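Local coordinates for erythrocyte membrane protein 1 (Plasmodium falciparum, PDB 2XU0) that probably binds host cell surface receptors in adhesion and rosetting of infected red cells, here as its N-terminal segment and first Duffy-binding-like domain, at residues T164-H176 with I188-G200. The protein carries 10 engineered substitutions. Numbering follows the deposited sequence.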
ATOM      1  N   THR A 164     -17.948   3.140   7.142  1.00 35.51           N
ATOM      2  CA  THR A 164     -16.703   2.371   6.936  1.00 34.40           C
ATOM      3  C   THR A 164     -15.509   3.350   6.832  1.00 37.98           C
ATOM      4  O   THR A 164     -14.497   3.186   7.524  1.00 38.93           O
ATOM      5  CB  THR A 164     -16.839   1.519   5.635  1.00 44.26           C
ATOM      6  OG1 THR A 164     -17.925   0.602   5.739  1.00 47.76           O
ATOM      7  CG2 THR A 164     -15.574   0.787   5.271  1.00 40.53           C
ATOM      8  N   ALA A 165     -15.652   4.374   5.973  1.00 35.18           N
ATOM      9  CA  ALA A 165     -14.622   5.393   5.737  1.00 34.87           C
ATOM     10  C   ALA A 165     -14.210   6.114   7.012  1.00 38.90           C
ATOM     11  O   ALA A 165     -13.017   6.150   7.338  1.00 37.67           O
ATOM     12  CB  ALA A 165     -15.097   6.376   4.666  1.00 35.33           C
ATOM     13  N   LYS A 166     -15.199   6.628   7.782  1.00 37.80           N
ATOM     14  CA  LYS A 166     -14.931   7.297   9.061  1.00 38.18           C
ATOM     15  C   LYS A 166     -14.045   6.427   9.972  1.00 39.34           C
ATOM     16  O   LYS A 166     -12.956   6.859  10.399  1.00 37.30           O
ATOM     17  CB  LYS A 166     -16.261   7.650   9.762  1.00 42.22           C
ATOM     18  CG  LYS A 166     -16.096   8.150  11.212  0.80 55.21           C
ATOM     19  CD  LYS A 166     -17.397   8.021  12.016  0.60 64.88           C
ATOM     20  CE  LYS A 166     -17.276   8.424  13.475  0.60 76.00           C
ATOM     21  NZ  LYS A 166     -16.497   7.447  14.287  0.50 84.10           N
ATOM     22  N   TYR A 167     -14.474   5.172  10.197  1.00 35.87           N
ATOM     23  CA  TYR A 167     -13.732   4.267  11.077  1.00 36.82           C
ATOM     24  C   TYR A 167     -12.411   3.838  10.568  1.00 38.82           C
ATOM     25  O   TYR A 167     -11.432   3.909  11.320  1.00 38.86           O
ATOM     26  CB  TYR A 167     -14.599   3.087  11.516  1.00 41.70           C
ATOM     27  CG  TYR A 167     -15.575   3.482  12.605  1.00 47.45           C
ATOM     28  CD1 TYR A 167     -16.858   3.918  12.291  1.00 49.70           C
ATOM     29  CD2 TYR A 167     -15.185   3.509  13.943  1.00 50.20           C
ATOM     30  CE1 TYR A 167     -17.768   4.266  13.286  1.00 52.76           C
ATOM     31  CE2 TYR A 167     -16.080   3.884  14.949  1.00 52.24           C
ATOM     32  CZ  TYR A 167     -17.377   4.246  14.616  1.00 60.82           C
ATOM     33  OH  TYR A 167     -18.267   4.610  15.595  1.00 64.29           O
ATOM     34  N   GLU A 168     -12.335   3.477   9.263  1.00 34.12           N
ATOM     35  CA  GLU A 168     -11.053   3.093   8.639  1.00 32.64           C
ATOM     36  C   GLU A 168     -10.028   4.240   8.777  1.00 32.46           C
ATOM     37  O   GLU A 168      -8.882   4.004   9.178  1.00 31.47           O
ATOM     38  CB  GLU A 168     -11.271   2.707   7.139  1.00 33.64           C
ATOM     39  CG  GLU A 168      -9.986   2.351   6.391  1.00 35.89           C
ATOM     40  CD  GLU A 168      -9.123   1.235   6.957  1.00 45.57           C
ATOM     41  OE1 GLU A 168      -9.668   0.343   7.651  1.00 40.55           O
ATOM     42  OE2 GLU A 168      -7.911   1.211   6.638  1.00 37.24           O
ATOM     43  N   GLY A 169     -10.470   5.464   8.452  1.00 31.11           N
ATOM     44  CA  GLY A 169      -9.671   6.679   8.580  1.00 31.30           C
ATOM     45  C   GLY A 169      -9.209   6.896  10.005  1.00 38.01           C
ATOM     46  O   GLY A 169      -8.033   7.187  10.253  1.00 36.60           O
ATOM     47  N   ASN A 170     -10.147   6.711  10.973  1.00 37.15           N
ATOM     48  CA  ASN A 170      -9.797   6.831  12.387  1.00 36.49           C
ATOM     49  C   ASN A 170      -8.717   5.858  12.764  1.00 39.05           C
ATOM     50  O   ASN A 170      -7.728   6.275  13.369  1.00 39.89           O
ATOM     51  CB  ASN A 170     -11.028   6.696  13.278  1.00 42.00           C
ATOM     52  CG  ASN A 170     -11.114   7.834  14.260  1.00 70.01           C
ATOM     53  OD1 ASN A 170     -10.157   8.141  14.991  1.00 64.53           O
ATOM     54  ND2 ASN A 170     -12.223   8.541  14.226  1.00 64.28           N
ATOM     55  N   TYR A 171      -8.814   4.577  12.310  1.00 35.81           N
ATOM     56  CA  TYR A 171      -7.742   3.635  12.638  1.00 34.66           C
ATOM     57  C   TYR A 171      -6.437   4.117  12.041  1.00 36.76           C
ATOM     58  O   TYR A 171      -5.440   4.178  12.754  1.00 33.95           O
ATOM     59  CB  TYR A 171      -8.026   2.162  12.207  1.00 36.39           C
ATOM     60  CG  TYR A 171      -6.755   1.342  12.334  1.00 39.75           C
ATOM     61  CD1 TYR A 171      -6.374   0.799  13.557  1.00 42.02           C
ATOM     62  CD2 TYR A 171      -5.837   1.277  11.285  1.00 40.42           C
ATOM     63  CE1 TYR A 171      -5.129   0.188  13.726  1.00 42.39           C
ATOM     64  CE2 TYR A 171      -4.579   0.707  11.454  1.00 41.22           C
ATOM     65  CZ  TYR A 171      -4.244   0.127  12.666  1.00 45.21           C
ATOM     66  OH  TYR A 171      -3.019  -0.468  12.822  1.00 39.20           O
ATOM     67  N   ILE A 172      -6.417   4.403  10.693  1.00 35.10           N
ATOM     68  CA  ILE A 172      -5.169   4.785  10.017  1.00 34.47           C
ATOM     69  C   ILE A 172      -4.502   5.934  10.722  1.00 38.18           C
ATOM     70  O   ILE A 172      -3.314   5.865  11.026  1.00 37.88           O
ATOM     71  CB  ILE A 172      -5.349   5.086   8.481  1.00 36.75           C
ATOM     72  CG1 ILE A 172      -5.845   3.861   7.647  1.00 36.46           C
ATOM     73  CG2 ILE A 172      -4.117   5.785   7.875  1.00 35.23           C
ATOM     74  CD1 ILE A 172      -4.956   2.705   7.572  1.00 37.07           C
ATOM     75  N   VAL A 173      -5.254   7.017  10.935  1.00 38.26           N
ATOM     76  CA  VAL A 173      -4.710   8.232  11.568  1.00 37.94           C
ATOM     77  C   VAL A 173      -4.171   7.939  12.962  1.00 43.99           C
ATOM     78  O   VAL A 173      -3.106   8.443  13.318  1.00 44.22           O
ATOM     79  CB  VAL A 173      -5.763   9.369  11.585  1.00 39.63           C
ATOM     80  CG1 VAL A 173      -5.315  10.536  12.475  1.00 39.57           C
ATOM     81  CG2 VAL A 173      -6.068   9.846  10.174  1.00 38.13           C
ATOM     82  N   ASN A 174      -4.890   7.117  13.748  1.00 42.73           N
ATOM     83  CA  ASN A 174      -4.448   6.860  15.131  1.00 44.09           C
ATOM     84  C   ASN A 174      -3.380   5.808  15.363  1.00 48.72           C
ATOM     85  O   ASN A 174      -2.906   5.664  16.489  1.00 48.92           O
ATOM     86  CB  ASN A 174      -5.641   6.770  16.094  1.00 49.03           C
ATOM     87  CG  ASN A 174      -6.341   8.105  16.215  1.00 61.06           C
ATOM     88  OD1 ASN A 174      -5.767   9.088  16.705  1.00 55.00           O
ATOM     89  ND2 ASN A 174      -7.549   8.200  15.667  1.00 48.73           N
ATOM     90  N   ASP A 175      -2.946   5.113  14.296  1.00 44.86           N
ATOM     91  CA  ASP A 175      -1.911   4.102  14.442  1.00 43.30           C
ATOM     92  C   ASP A 175      -0.781   4.271  13.447  1.00 44.44           C
ATOM     93  O   ASP A 175       0.183   3.500  13.458  1.00 42.44           O
ATOM     94  CB  ASP A 175      -2.531   2.698  14.397  1.00 45.32           C
ATOM     95  CG  ASP A 175      -1.663   1.636  15.041  1.00 62.34           C
ATOM     96  OD1 ASP A 175      -1.236   1.838  16.204  1.00 64.06           O
ATOM     97  OD2 ASP A 175      -1.339   0.642  14.358  1.00 69.75           O
ATOM     98  N   HIS A 176      -0.861   5.331  12.614  1.00 40.54           N
ATOM     99  CA  HIS A 176       0.147   5.592  11.584  1.00 38.22           C
ATOM    100  C   HIS A 176       1.530   5.843  12.164  1.00 41.08           C
ATOM    101  O   HIS A 176       1.633   6.570  13.130  1.00 40.86           O
ATOM    102  CB  HIS A 176      -0.275   6.756  10.667  1.00 37.20           C
ATOM    103  CG  HIS A 176       0.479   6.757   9.377  1.00 39.07           C
ATOM    104  ND1 HIS A 176       1.729   7.325   9.280  1.00 39.90           N
ATOM    105  CD2 HIS A 176       0.151   6.214   8.185  1.00 40.19           C
ATOM    106  CE1 HIS A 176       2.129   7.115   8.039  1.00 39.35           C
ATOM    107  NE2 HIS A 176       1.211   6.448   7.343  1.00 40.25           N
ATOM    108  N   ILE A 188       0.389  10.082   6.232  1.00 32.39           N
ATOM    109  CA  ILE A 188      -0.935   9.639   6.684  1.00 32.68           C
ATOM    110  C   ILE A 188      -1.934   9.770   5.536  1.00 35.09           C
ATOM    111  O   ILE A 188      -2.737   8.864   5.323  1.00 34.14           O
ATOM    112  CB  ILE A 188      -1.390  10.450   7.943  1.00 35.53           C
ATOM    113  CG1 ILE A 188      -0.457  10.193   9.150  1.00 36.47           C
ATOM    114  CG2 ILE A 188      -2.870  10.190   8.268  1.00 34.40           C
ATOM    115  CD1 ILE A 188      -0.939  10.826  10.570  1.00 41.68           C
ATOM    116  N   CYS A 189      -1.902  10.926   4.817  1.00 31.28           N
ATOM    117  CA  CYS A 189      -2.754  11.180   3.655  1.00 31.48           C
ATOM    118  C   CYS A 189      -2.519  10.077   2.575  1.00 31.63           C
ATOM    119  O   CYS A 189      -3.480   9.588   1.997  1.00 28.40           O
ATOM    120  CB  CYS A 189      -2.501  12.590   3.109  1.00 32.39           C
ATOM    121  SG  CYS A 189      -2.831  13.909   4.316  1.00 36.00           S
ATOM    122  N   THR A 190      -1.258   9.667   2.359  1.00 28.74           N
ATOM    123  CA  THR A 190      -0.882   8.574   1.410  1.00 30.02           C
ATOM    124  C   THR A 190      -1.543   7.246   1.862  1.00 33.98           C
ATOM    125  O   THR A 190      -2.150   6.563   1.039  1.00 32.11           O
ATOM    126  CB  THR A 190       0.667   8.452   1.301  1.00 34.98           C
ATOM    127  OG1 THR A 190       1.154   9.632   0.661  1.00 33.06           O
ATOM    128  CG2 THR A 190       1.120   7.240   0.476  1.00 37.24           C
ATOM    129  N   SER A 191      -1.454   6.902   3.184  1.00 32.30           N
ATOM    130  CA  SER A 191      -2.057   5.653   3.671  1.00 32.14           C
ATOM    131  C   SER A 191      -3.557   5.681   3.552  1.00 33.05           C
ATOM    132  O   SER A 191      -4.151   4.667   3.178  1.00 33.09           O
ATOM    133  CB  SER A 191      -1.605   5.325   5.092  1.00 38.12           C
ATOM    134  OG  SER A 191      -0.213   5.070   5.069  1.00 45.53           O
ATOM    135  N   LEU A 192      -4.179   6.866   3.805  1.00 28.69           N
ATOM    136  CA  LEU A 192      -5.608   7.064   3.611  1.00 27.87           C
ATOM    137  C   LEU A 192      -5.971   6.894   2.142  1.00 31.53           C
ATOM    138  O   LEU A 192      -7.013   6.316   1.843  1.00 33.79           O
ATOM    139  CB  LEU A 192      -6.045   8.468   4.080  1.00 28.59           C
ATOM    140  CG  LEU A 192      -6.096   8.723   5.611  1.00 33.36           C
ATOM    141  CD1 LEU A 192      -6.577  10.158   5.894  1.00 32.96           C
ATOM    142  CD2 LEU A 192      -7.005   7.743   6.298  1.00 33.87           C
ATOM    143  N   ALA A 193      -5.150   7.408   1.221  1.00 25.24           N
ATOM    144  CA  ALA A 193      -5.426   7.261  -0.238  1.00 25.05           C
ATOM    145  C   ALA A 193      -5.383   5.760  -0.626  1.00 29.03           C
ATOM    146  O   ALA A 193      -6.173   5.301  -1.452  1.00 28.46           O
ATOM    147  CB  ALA A 193      -4.401   8.033  -1.025  1.00 25.80           C
ATOM    148  N   ARG A 194      -4.516   4.988   0.041  1.00 26.64           N
ATOM    149  CA  ARG A 194      -4.411   3.552  -0.217  1.00 26.52           C
ATOM    150  C   ARG A 194      -5.634   2.801   0.246  1.00 29.04           C
ATOM    151  O   ARG A 194      -6.074   1.907  -0.461  1.00 28.48           O
ATOM    152  CB  ARG A 194      -3.143   2.976   0.389  1.00 26.42           C
ATOM    153  CG  ARG A 194      -1.907   3.465  -0.310  1.00 27.98           C
ATOM    154  CD  ARG A 194      -0.745   2.893   0.420  1.00 31.57           C
ATOM    155  NE  ARG A 194       0.504   3.179  -0.261  1.00 33.09           N
ATOM    156  CZ  ARG A 194       1.626   3.468   0.371  1.00 40.68           C
ATOM    157  NH1 ARG A 194       1.649   3.527   1.696  1.00 35.65           N
ATOM    158  NH2 ARG A 194       2.732   3.699  -0.307  1.00 25.07           N
ATOM    159  N   SER A 195      -6.209   3.180   1.417  1.00 26.44           N
ATOM    160  CA  SER A 195      -7.429   2.576   1.942  1.00 26.19           C
ATOM    161  C   SER A 195      -8.621   3.003   1.124  1.00 26.85           C
ATOM    162  O   SER A 195      -9.498   2.199   0.863  1.00 27.89           O
ATOM    163  CB  SER A 195      -7.621   2.932   3.421  1.00 29.30           C
ATOM    164  OG  SER A 195      -6.785   2.089   4.189  1.00 34.56           O
ATOM    165  N   PHE A 196      -8.675   4.292   0.741  1.00 25.83           N
ATOM    166  CA  PHE A 196      -9.736   4.859  -0.106  1.00 24.38           C
ATOM    167  C   PHE A 196      -9.832   4.039  -1.389  1.00 28.09           C
ATOM    168  O   PHE A 196     -10.942   3.693  -1.839  1.00 29.39           O
ATOM    169  CB  PHE A 196      -9.362   6.293  -0.483  1.00 25.80           C
ATOM    170  CG  PHE A 196     -10.320   7.025  -1.385  1.00 26.83           C
ATOM    171  CD1 PHE A 196     -11.613   7.319  -0.964  1.00 30.07           C
ATOM    172  CD2 PHE A 196      -9.887   7.554  -2.597  1.00 28.84           C
ATOM    173  CE1 PHE A 196     -12.461   8.123  -1.750  1.00 31.46           C
ATOM    174  CE2 PHE A 196     -10.735   8.336  -3.395  1.00 30.48           C
ATOM    175  CZ  PHE A 196     -12.025   8.587  -2.984  1.00 29.98           C
ATOM    176  N   ALA A 197      -8.666   3.748  -1.978  1.00 24.23           N
ATOM    177  CA  ALA A 197      -8.571   2.930  -3.216  1.00 25.79           C
ATOM    178  C   ALA A 197      -9.057   1.469  -3.003  1.00 29.91           C
ATOM    179  O   ALA A 197      -9.811   0.957  -3.826  1.00 28.63           O
ATOM    180  CB  ALA A 197      -7.151   2.956  -3.752  1.00 26.33           C
ATOM    181  N   ASP A 198      -8.693   0.844  -1.872  1.00 28.16           N
ATOM    182  CA  ASP A 198      -9.168  -0.505  -1.551  1.00 27.15           C
ATOM    183  C   ASP A 198     -10.692  -0.516  -1.331  1.00 30.66           C
ATOM    184  O   ASP A 198     -11.361  -1.439  -1.795  1.00 30.01           O
ATOM    185  CB  ASP A 198      -8.415  -1.105  -0.333  1.00 28.30           C
ATOM    186  CG  ASP A 198      -7.015  -1.630  -0.632  1.00 31.27           C
ATOM    187  OD1 ASP A 198      -6.711  -1.891  -1.818  1.00 30.00           O
ATOM    188  OD2 ASP A 198      -6.231  -1.798   0.318  1.00 34.04           O
ATOM    189  N   ILE A 199     -11.245   0.533  -0.651  1.00 27.57           N
ATOM    190  CA  ILE A 199     -12.692   0.678  -0.413  1.00 25.40           C
ATOM    191  C   ILE A 199     -13.428   0.782  -1.719  1.00 29.09           C
ATOM    192  O   ILE A 199     -14.452   0.114  -1.911  1.00 30.81           O
ATOM    193  CB  ILE A 199     -13.040   1.830   0.584  1.00 27.04           C
ATOM    194  CG1 ILE A 199     -12.623   1.408   2.037  1.00 28.26           C
ATOM    195  CG2 ILE A 199     -14.548   2.136   0.525  1.00 25.53           C
ATOM    196  CD1 ILE A 199     -12.394   2.611   3.093  1.00 30.26           C
ATOM    197  N   GLY A 200     -12.912   1.605  -2.615  1.00 25.87           N
ATOM    198  CA  GLY A 200     -13.480   1.736  -3.962  1.00 26.65           C
ATOM    199  C   GLY A 200     -13.500   0.406  -4.693  1.00 31.40           C
ATOM    200  O   GLY A 200     -14.500   0.071  -5.339  1.00 29.10           O
TER
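Ile188 lays its CG1 over one face of the His176 imidazole, a CH-pi contact with CG1 3.8 Å from the ring centroid. The ring edge meets Ser191. His176 NE2 and Ser191 OG lie 3.0 Å apart, in the ring plane, and form a hydrogen bond. On the other ring nitrogen, ND1 accepts a bond from the backbone N of Asp178, so both nitrogens are used and the ring's rotation is fixed. A ring accepting at ND1 would carry its proton at NE2 and probably donate to Ser191 OG. CG of His176 stands anti to the backbone N (chi1 -161°), which swings the ring from just past the helix end onto helix 186-204.

Ile172 is a knob in the hole formed by Ile188, Ser191, Leu192 and Ser195. Its CG2 reaches Ser191 CB at 3.8 Å. Leu192 passes it in the opposite direction and sets CD2 3.7 Å from Gly169 CA, where the helices come close. Val173 CG2 meets Ile188 CG2 at 3.7 Å, the two side chains crossing at about a right angle.

Further along, Ser195 OG donates to Glu168 OE2 at 2.8 Å. It arrives on the anti side of the carboxylate, 28° out of its plane. Glu168 OE1 is taken by a salt bridge to Arg104 and by Cys139 N, while Arg134 also bonds Ser195 OG.

The segments are nearly antiparallel, at 148°, and pair two helices of the Duffy-binding-like domain. The Ile172 and Leu192 packing lies between two buried polar links, with Val173 on Ile188 to one side, and the arginines near Glu168 and Ser195 would favour a charged carboxylate.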